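Long-range contacts in Rho GTPase-activating protein 26 (Gallus gallus, PDB 1F7C), which stimulates GTP hydrolysis by the small GTPases RHOA and CDC42, acting through the all-helical RhoGAP (BH) domain that makes up this chain: residues S39-C44 and S99-Y104; Y59-V64 and E93-T98; R119-A124 and S139-L144. One frame throughout, in Å; residues are numbered along the deposited sequence.

Contact 1: S39-C44 and S99-Y104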
# COMPACT_ATOMS: atom_id res chain seq x y z
N SER A 39 -6.64 10.61 6.79
CA SER A 39 -5.93 11.86 6.95
C SER A 39 -4.42 11.57 6.96
O SER A 39 -3.64 12.22 6.27
CB SER A 39 -6.34 12.52 8.27
OG SER A 39 -5.52 13.62 8.59
N ILE A 40 -4.04 10.58 7.75
CA ILE A 40 -2.64 10.18 7.86
C ILE A 40 -2.09 9.74 6.50
O ILE A 40 -1.01 10.17 6.10
CB ILE A 40 -2.50 9.02 8.88
CG1 ILE A 40 -2.85 9.54 10.28
CG2 ILE A 40 -1.09 8.45 8.83
CD1 ILE A 40 -2.60 8.53 11.38
N ILE A 41 -2.84 8.90 5.80
CA ILE A 41 -2.41 8.43 4.50
C ILE A 41 -2.25 9.56 3.49
O ILE A 41 -1.24 9.62 2.78
CB ILE A 41 -3.40 7.40 3.94
CG1 ILE A 41 -3.35 6.13 4.78
CG2 ILE A 41 -3.06 7.09 2.48
CD1 ILE A 41 -2.02 5.43 4.72
N LYS A 42 -3.23 10.45 3.43
CA LYS A 42 -3.18 11.58 2.50
C LYS A 42 -2.02 12.54 2.80
O LYS A 42 -1.35 13.00 1.89
CB LYS A 42 -4.51 12.34 2.52
CG LYS A 42 -5.63 11.58 1.86
CD LYS A 42 -6.93 12.38 1.80
CE LYS A 42 -7.50 12.63 3.19
NZ LYS A 42 -8.85 13.26 3.11
N LYS A 43 -1.80 12.83 4.07
CA LYS A 43 -0.72 13.73 4.44
C LYS A 43 0.63 13.12 4.07
O LYS A 43 1.54 13.82 3.65
CB LYS A 43 -0.75 14.01 5.94
CG LYS A 43 -1.95 14.79 6.43
CD LYS A 43 -1.88 14.96 7.96
CE LYS A 43 -3.11 15.67 8.52
NZ LYS A 43 -3.29 17.05 7.99
N CYS A 44 0.75 11.80 4.22
CA CYS A 44 1.99 11.11 3.90
C CYS A 44 2.19 10.98 2.40
O CYS A 44 3.31 11.13 1.90
CB CYS A 44 2.01 9.73 4.55
SG CYS A 44 2.27 9.74 6.33
N SER A 99 7.98 5.61 6.68
CA SER A 99 7.93 4.60 7.72
C SER A 99 6.66 4.78 8.55
O SER A 99 6.06 3.81 8.99
CB SER A 99 9.17 4.69 8.61
OG SER A 99 10.27 4.04 7.99
N ALA A 100 6.24 6.03 8.72
CA ALA A 100 5.03 6.32 9.47
C ALA A 100 3.86 5.66 8.76
O ALA A 100 3.01 5.03 9.39
CB ALA A 100 4.81 7.82 9.57
N LEU A 101 3.83 5.82 7.44
CA LEU A 101 2.77 5.25 6.63
C LEU A 101 2.71 3.72 6.75
O LEU A 101 1.63 3.15 6.89
CB LEU A 101 2.94 5.67 5.17
CG LEU A 101 1.90 5.18 4.16
CD1 LEU A 101 1.76 6.19 3.04
CD2 LEU A 101 2.29 3.82 3.62
N LYS A 102 3.87 3.07 6.70
CA LYS A 102 3.89 1.61 6.79
C LYS A 102 3.50 1.07 8.17
O LYS A 102 2.77 0.09 8.27
CB LYS A 102 5.27 1.06 6.39
CG LYS A 102 5.70 1.41 4.97
CD LYS A 102 6.83 0.53 4.49
CE LYS A 102 8.04 0.61 5.40
NZ LYS A 102 9.08 -0.41 5.04
N THR A 103 3.99 1.70 9.24
CA THR A 103 3.65 1.23 10.58
C THR A 103 2.17 1.44 10.87
O THR A 103 1.55 0.62 11.56
CB THR A 103 4.52 1.91 11.67
OG1 THR A 103 4.20 3.30 11.74
CG2 THR A 103 6.00 1.75 11.35
N TYR A 104 1.59 2.52 10.36
CA TYR A 104 0.16 2.78 10.55
C TYR A 104 -0.64 1.63 9.95
O TYR A 104 -1.66 1.22 10.51
CB TYR A 104 -0.27 4.08 9.87
CG TYR A 104 -1.77 4.15 9.62
CD1 TYR A 104 -2.65 4.53 10.64
CD2 TYR A 104 -2.31 3.76 8.40
CE1 TYR A 104 -4.04 4.53 10.44
CE2 TYR A 104 -3.70 3.74 8.19
CZ TYR A 104 -4.55 4.12 9.21
OH TYR A 104 -5.92 4.08 9.02
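Turned so that CG lies anti to the backbone N (chi1 160°), Tyr-104 carries its ring out from helix 94-106 to meet Ile-40 and Ile-41. Both isoleucines place CG1 anti to the carbonyl carbon, but Ile-40 then runs on extended while Ile-41 bends (chi2 -64°), and CD1 of each ends at the ring. The two methyls reach CD1 and CD2, the ring carbons next to CG. Ile-40 CD1 lies 4.1 Å from Tyr-104 CD1, while Ile-41 CD1 comes equally near to Tyr-104 CD2 and its side chain crosses the aromatic one at about a right angle. The same Ile-41 methyl also rests on the branch point of Leu-101, CD1 to CG 4.0 Å, so this one end group fills the corner between leucine and tyrosine. A turn further along, Cys-44 offers its CB to Leu-101 CD1 at 3.9 Å; a small side chain suits the place, where the leucine methyl comes close. Branched aliphatic chains suit these places, since they fill the space between the helices with hydrocarbon and need no polar partner. Tyrosine adds a hydroxyl that can leave the apolar layer, and Tyr-104 OH finds its hydrogen bond at Gln-32 O. On helix 94-106 itself, Ala-100 O accepts from Tyr-104 N and from Thr-103 OG1, both on the same face of the carbonyl plane; the hydroxyl, 3.2 Å from Ala-100 O, stands above that plane. Met-151 of helix 146-164 touches Ile-41 and Tyr-104, and Phe-180 of helix 173-184 touches Leu-101. The local axes pass 9.8 Å apart with their directions 154° from each other, a nearly antiparallel helix pair whose touching side chains are all buried in the core of the helical RhoGAP fold.

Contact 2: Y59-V64 and E93-T98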
# COMPACT_ATOMS: atom_id res chain seq x y z
N TYR A 59 10.25 3.74 0.78
CA TYR A 59 9.51 2.67 1.44
C TYR A 59 10.34 1.40 1.74
O TYR A 59 9.85 0.48 2.38
CB TYR A 59 8.25 2.32 0.64
CG TYR A 59 7.25 3.46 0.56
CD1 TYR A 59 7.08 4.19 -0.62
CD2 TYR A 59 6.49 3.82 1.67
CE1 TYR A 59 6.17 5.26 -0.69
CE2 TYR A 59 5.59 4.89 1.63
CZ TYR A 59 5.43 5.60 0.45
OH TYR A 59 4.53 6.65 0.42
N ARG A 60 11.57 1.36 1.25
CA ARG A 60 12.45 0.22 1.50
C ARG A 60 13.36 0.63 2.66
O ARG A 60 13.63 -0.14 3.57
CB ARG A 60 13.30 -0.09 0.26
CG ARG A 60 14.29 -1.23 0.45
CD ARG A 60 15.47 -1.09 -0.50
NE ARG A 60 15.15 -1.47 -1.87
CZ ARG A 60 15.81 -1.03 -2.94
NH1 ARG A 60 16.83 -0.20 -2.80
NH2 ARG A 60 15.46 -1.44 -4.16
N ILE A 61 13.82 1.88 2.61
CA ILE A 61 14.69 2.44 3.63
C ILE A 61 13.84 2.79 4.83
O ILE A 61 12.88 3.54 4.72
CB ILE A 61 15.41 3.72 3.12
CG1 ILE A 61 16.34 3.36 1.96
CG2 ILE A 61 16.17 4.39 4.26
CD1 ILE A 61 17.36 2.27 2.30
N VAL A 62 14.22 2.25 5.98
CA VAL A 62 13.50 2.48 7.22
C VAL A 62 14.05 3.67 7.99
O VAL A 62 15.25 3.88 8.04
CB VAL A 62 13.57 1.23 8.11
CG1 VAL A 62 12.75 1.44 9.36
CG2 VAL A 62 13.06 0.02 7.32
N GLY A 63 13.15 4.45 8.58
CA GLY A 63 13.59 5.61 9.35
C GLY A 63 13.85 5.27 10.80
O GLY A 63 13.68 4.12 11.22
N VAL A 64 14.26 6.26 11.58
CA VAL A 64 14.54 6.06 13.00
C VAL A 64 13.22 5.91 13.75
O VAL A 64 12.46 6.88 13.90
CB VAL A 64 15.31 7.26 13.59
CG1 VAL A 64 15.61 7.03 15.06
CG2 VAL A 64 16.60 7.46 12.81
N GLU A 93 11.96 14.03 8.00
CA GLU A 93 12.67 13.31 6.95
C GLU A 93 11.71 12.41 6.17
O GLU A 93 10.73 11.91 6.72
CB GLU A 93 13.78 12.46 7.56
CG GLU A 93 14.79 13.27 8.35
CD GLU A 93 15.76 12.41 9.13
OE1 GLU A 93 16.55 11.67 8.49
OE2 GLU A 93 15.73 12.46 10.38
N ILE A 94 12.00 12.22 4.88
CA ILE A 94 11.17 11.38 4.02
C ILE A 94 11.14 9.94 4.54
O ILE A 94 10.07 9.32 4.58
CB ILE A 94 11.70 11.40 2.54
CG1 ILE A 94 11.43 12.77 1.89
CG2 ILE A 94 11.04 10.29 1.73
CD1 ILE A 94 9.96 13.10 1.70
N LYS A 95 12.30 9.41 4.92
CA LYS A 95 12.40 8.05 5.46
C LYS A 95 11.46 7.91 6.67
O LYS A 95 10.90 6.85 6.92
CB LYS A 95 13.85 7.77 5.88
CG LYS A 95 14.37 8.74 6.94
CD LYS A 95 15.90 8.79 7.02
CE LYS A 95 16.52 7.44 7.35
NZ LYS A 95 18.01 7.51 7.52
N THR A 96 11.29 9.00 7.40
CA THR A 96 10.43 9.04 8.58
C THR A 96 8.96 9.03 8.18
O THR A 96 8.14 8.36 8.80
CB THR A 96 10.71 10.32 9.41
OG1 THR A 96 12.07 10.30 9.89
CG2 THR A 96 9.77 10.42 10.59
N ILE A 97 8.64 9.80 7.14
CA ILE A 97 7.28 9.90 6.65
C ILE A 97 6.79 8.62 5.96
O ILE A 97 5.60 8.29 6.05
CB ILE A 97 7.15 11.09 5.68
CG1 ILE A 97 7.42 12.39 6.46
CG2 ILE A 97 5.76 11.10 5.01
CD1 ILE A 97 7.54 13.63 5.60
N THR A 98 7.68 7.90 5.28
CA THR A 98 7.27 6.66 4.61
C THR A 98 7.16 5.54 5.63
O THR A 98 6.35 4.62 5.48
CB THR A 98 8.26 6.22 3.50
OG1 THR A 98 9.55 5.96 4.07
CG2 THR A 98 8.38 7.29 2.43
O HOH W 1 11.78 5.59 2.69
O HOH W 2 10.14 3.26 5.01
O HOH W 3 14.20 8.80 10.60
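The loop from Tyr-59 to Val-64 runs beside the first turns of helix 94-106, its backbone 5.6 Å from the helix between the CA atoms of Tyr-59 and Thr-98 and 4.7 Å between those of Gly-63 and Thr-96. This is the arginine-finger loop of the RhoGAP fold: Arg-60, predicted to stabilise the transition state of GTP hydrolysis, starts out away from the helix and takes no part in this contact, while its neighbours hold the loop in place. Thr-98 keeps OG1 between its backbone N and carbonyl carbon (chi1 61°), which leaves CG2 anti to the carbonyl carbon and over one face of the Tyr-59 ring. This CH-pi contact puts the methyl 3.9 Å from the ring centroid and 17° off the normal. Thr-98 CB lies 3.5 Å from Tyr-59 CD2. Threonine suits this spot because it has both a methyl for the ring and a hydroxyl for water. Beyond the contact the phenol ends in a hydrogen bond between Tyr-59 OH and His-158 NE2, and Phe-180 meets the ring edge-to-face. Were Tyr-59 replaced by an alanine, the Thr-98 methyl would probably lose its aromatic platform and His-158 its phenol partner, leaving the base of the finger loop less firmly seated. At the other end Gly-63 lies so near the helix that a CB on it would run into Lys-95 O. Lys-95 spreads its aliphatic chain along this glycine, with CE reaching 3.8 Å from Val-62 O. Ordered water completes the interface. One molecule accepts from Tyr-59 N, donates to Ile-61 O and sits 2.6 Å from Thr-98 OG1; a second links the same carbonyl and hydroxyl. A third accepts from Val-64 N at 2.7 Å and joins it to Thr-96 OG1.

Contact 3: R119-A124 and S139-L144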
# COMPACT_ATOMS: atom_id res chain seq x y z
N ARG A 119 -7.29 -15.35 1.07
CA ARG A 119 -7.21 -16.60 0.32
C ARG A 119 -7.67 -16.44 -1.12
O ARG A 119 -7.09 -17.02 -2.03
CB ARG A 119 -8.04 -17.68 1.02
CG ARG A 119 -7.43 -18.14 2.33
CD ARG A 119 -8.44 -18.92 3.16
NE ARG A 119 -7.78 -19.69 4.21
CZ ARG A 119 -8.42 -20.38 5.14
NH1 ARG A 119 -9.75 -20.40 5.16
NH2 ARG A 119 -7.74 -21.07 6.05
N SER A 120 -8.72 -15.65 -1.32
CA SER A 120 -9.25 -15.42 -2.66
C SER A 120 -8.23 -14.66 -3.51
O SER A 120 -7.98 -15.02 -4.65
CB SER A 120 -10.56 -14.64 -2.60
OG SER A 120 -11.56 -15.37 -1.92
N PHE A 121 -7.64 -13.61 -2.94
CA PHE A 121 -6.65 -12.81 -3.66
C PHE A 121 -5.43 -13.64 -4.08
O PHE A 121 -4.90 -13.45 -5.17
CB PHE A 121 -6.20 -11.62 -2.81
CG PHE A 121 -7.16 -10.45 -2.84
CD1 PHE A 121 -7.87 -10.08 -1.70
CD2 PHE A 121 -7.34 -9.71 -4.00
CE1 PHE A 121 -8.74 -8.98 -1.73
CE2 PHE A 121 -8.20 -8.62 -4.04
CZ PHE A 121 -8.91 -8.25 -2.90
N ILE A 122 -5.01 -14.55 -3.22
CA ILE A 122 -3.86 -15.40 -3.52
C ILE A 122 -4.20 -16.35 -4.65
O ILE A 122 -3.41 -16.53 -5.58
CB ILE A 122 -3.44 -16.23 -2.27
CG1 ILE A 122 -2.82 -15.31 -1.22
CG2 ILE A 122 -2.46 -17.33 -2.67
CD1 ILE A 122 -1.63 -14.52 -1.73
N LYS A 123 -5.38 -16.95 -4.58
CA LYS A 123 -5.81 -17.90 -5.60
C LYS A 123 -5.91 -17.25 -6.98
O LYS A 123 -5.59 -17.88 -8.00
CB LYS A 123 -7.15 -18.52 -5.21
N ALA A 124 -6.34 -15.99 -7.02
CA ALA A 124 -6.48 -15.27 -8.28
C ALA A 124 -5.12 -14.96 -8.90
O ALA A 124 -4.95 -15.05 -10.11
CB ALA A 124 -7.27 -13.99 -8.06
N SER A 139 -12.70 -7.93 -9.67
CA SER A 139 -13.97 -8.27 -9.05
C SER A 139 -13.85 -8.35 -7.52
O SER A 139 -14.75 -7.92 -6.80
CB SER A 139 -14.46 -9.61 -9.59
OG SER A 139 -15.54 -10.07 -8.80
N LEU A 140 -12.74 -8.90 -7.04
CA LEU A 140 -12.53 -9.01 -5.60
C LEU A 140 -12.38 -7.65 -4.93
O LEU A 140 -12.81 -7.47 -3.79
CB LEU A 140 -11.28 -9.87 -5.31
CG LEU A 140 -11.46 -11.37 -5.53
CD1 LEU A 140 -10.12 -12.08 -5.40
CD2 LEU A 140 -12.45 -11.93 -4.52
N VAL A 141 -11.77 -6.69 -5.62
CA VAL A 141 -11.60 -5.37 -5.05
C VAL A 141 -12.93 -4.66 -4.89
O VAL A 141 -13.13 -3.93 -3.92
CB VAL A 141 -10.67 -4.48 -5.92
CG1 VAL A 141 -10.72 -3.03 -5.43
CG2 VAL A 141 -9.24 -5.02 -5.87
N HIS A 142 -13.84 -4.88 -5.83
CA HIS A 142 -15.14 -4.22 -5.76
C HIS A 142 -16.10 -4.83 -4.75
O HIS A 142 -17.19 -4.30 -4.52
CB HIS A 142 -15.78 -4.14 -7.14
CG HIS A 142 -15.38 -2.91 -7.89
ND1 HIS A 142 -14.10 -2.73 -8.39
CD2 HIS A 142 -16.04 -1.75 -8.12
CE1 HIS A 142 -14.00 -1.51 -8.89
NE2 HIS A 142 -15.16 -0.89 -8.73
N ARG A 143 -15.69 -5.94 -4.15
CA ARG A 143 -16.50 -6.59 -3.15
C ARG A 143 -16.08 -6.18 -1.74
O ARG A 143 -16.78 -6.46 -0.77
CB ARG A 143 -16.45 -8.10 -3.36
CG ARG A 143 -17.17 -8.50 -4.64
CD ARG A 143 -17.44 -9.98 -4.72
NE ARG A 143 -16.27 -10.74 -5.15
CZ ARG A 143 -16.15 -12.06 -5.01
NH1 ARG A 143 -17.13 -12.76 -4.44
NH2 ARG A 143 -15.07 -12.67 -5.45
N LEU A 144 -14.95 -5.49 -1.63
CA LEU A 144 -14.46 -5.03 -0.34
C LEU A 144 -15.30 -3.88 0.17
O LEU A 144 -15.94 -3.19 -0.60
CB LEU A 144 -13.02 -4.52 -0.44
CG LEU A 144 -11.88 -5.47 -0.81
CD1 LEU A 144 -10.60 -4.67 -1.02
CD2 LEU A 144 -11.70 -6.49 0.30
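Ser-120 O accepts the helix bond of Ala-124 N at 3.0 Å and has Leu-140 CD1 packed against it, 3.7 Å away. Leu-140 is the wedge of this contact: its CD1 methyl reaches in over the backbone of helix 115-125 and lies 3.8 Å from Ser-120 CB. Serine is small enough to let the leucine come so near. The CD1 methyl also covers one face of the Phe-121 ring, 4.3 Å from its centroid and offset toward the rim, a CH-pi contact. Phe-121 holds CG anti to the carbonyl carbon (chi1 -81°), which carries the ring toward helix 130-141. There Phe-121 CE2 lies 3.6 Å from Leu-140 CB. Val-141 CG2 and Leu-144 CD2 stand at the ring edge, near its plane, so the flat phenyl is lined by aliphatic groups from both helix and turn. Ala-124 CB, small and buried, meets Leu-140 CD1 at 4.3 Å. Two successive helices of the all-helical RhoGAP domain, 115-125 and 130-141, thus pack together far from the predicted arginine finger, with Ile-122 resting on helix 198-210 and Val-141 touching both that helix and helix 212-217.

In the fold
Contacts 1 and 2 share helix 94-106, and their centres lie about 11 Å apart. Two probable hydrogen bonds join them: Lys-102 NZ to Tyr-59 O at 2.9 Å, and Ser-99 OG to Gly-63 N at 3.0 Å. Helix 94-106 packs on helix 35-51 in contact 1 and against the loop bearing the predicted arginine finger in contact 2, so the buried core probably helps to position that loop. Contact 3 lies on the opposite side of the chain's centre, its own centre about 24 Å from that of contact 1 and 30 Å from that of contact 2. It joins helices 115-125 and 130-141, remote from the finger.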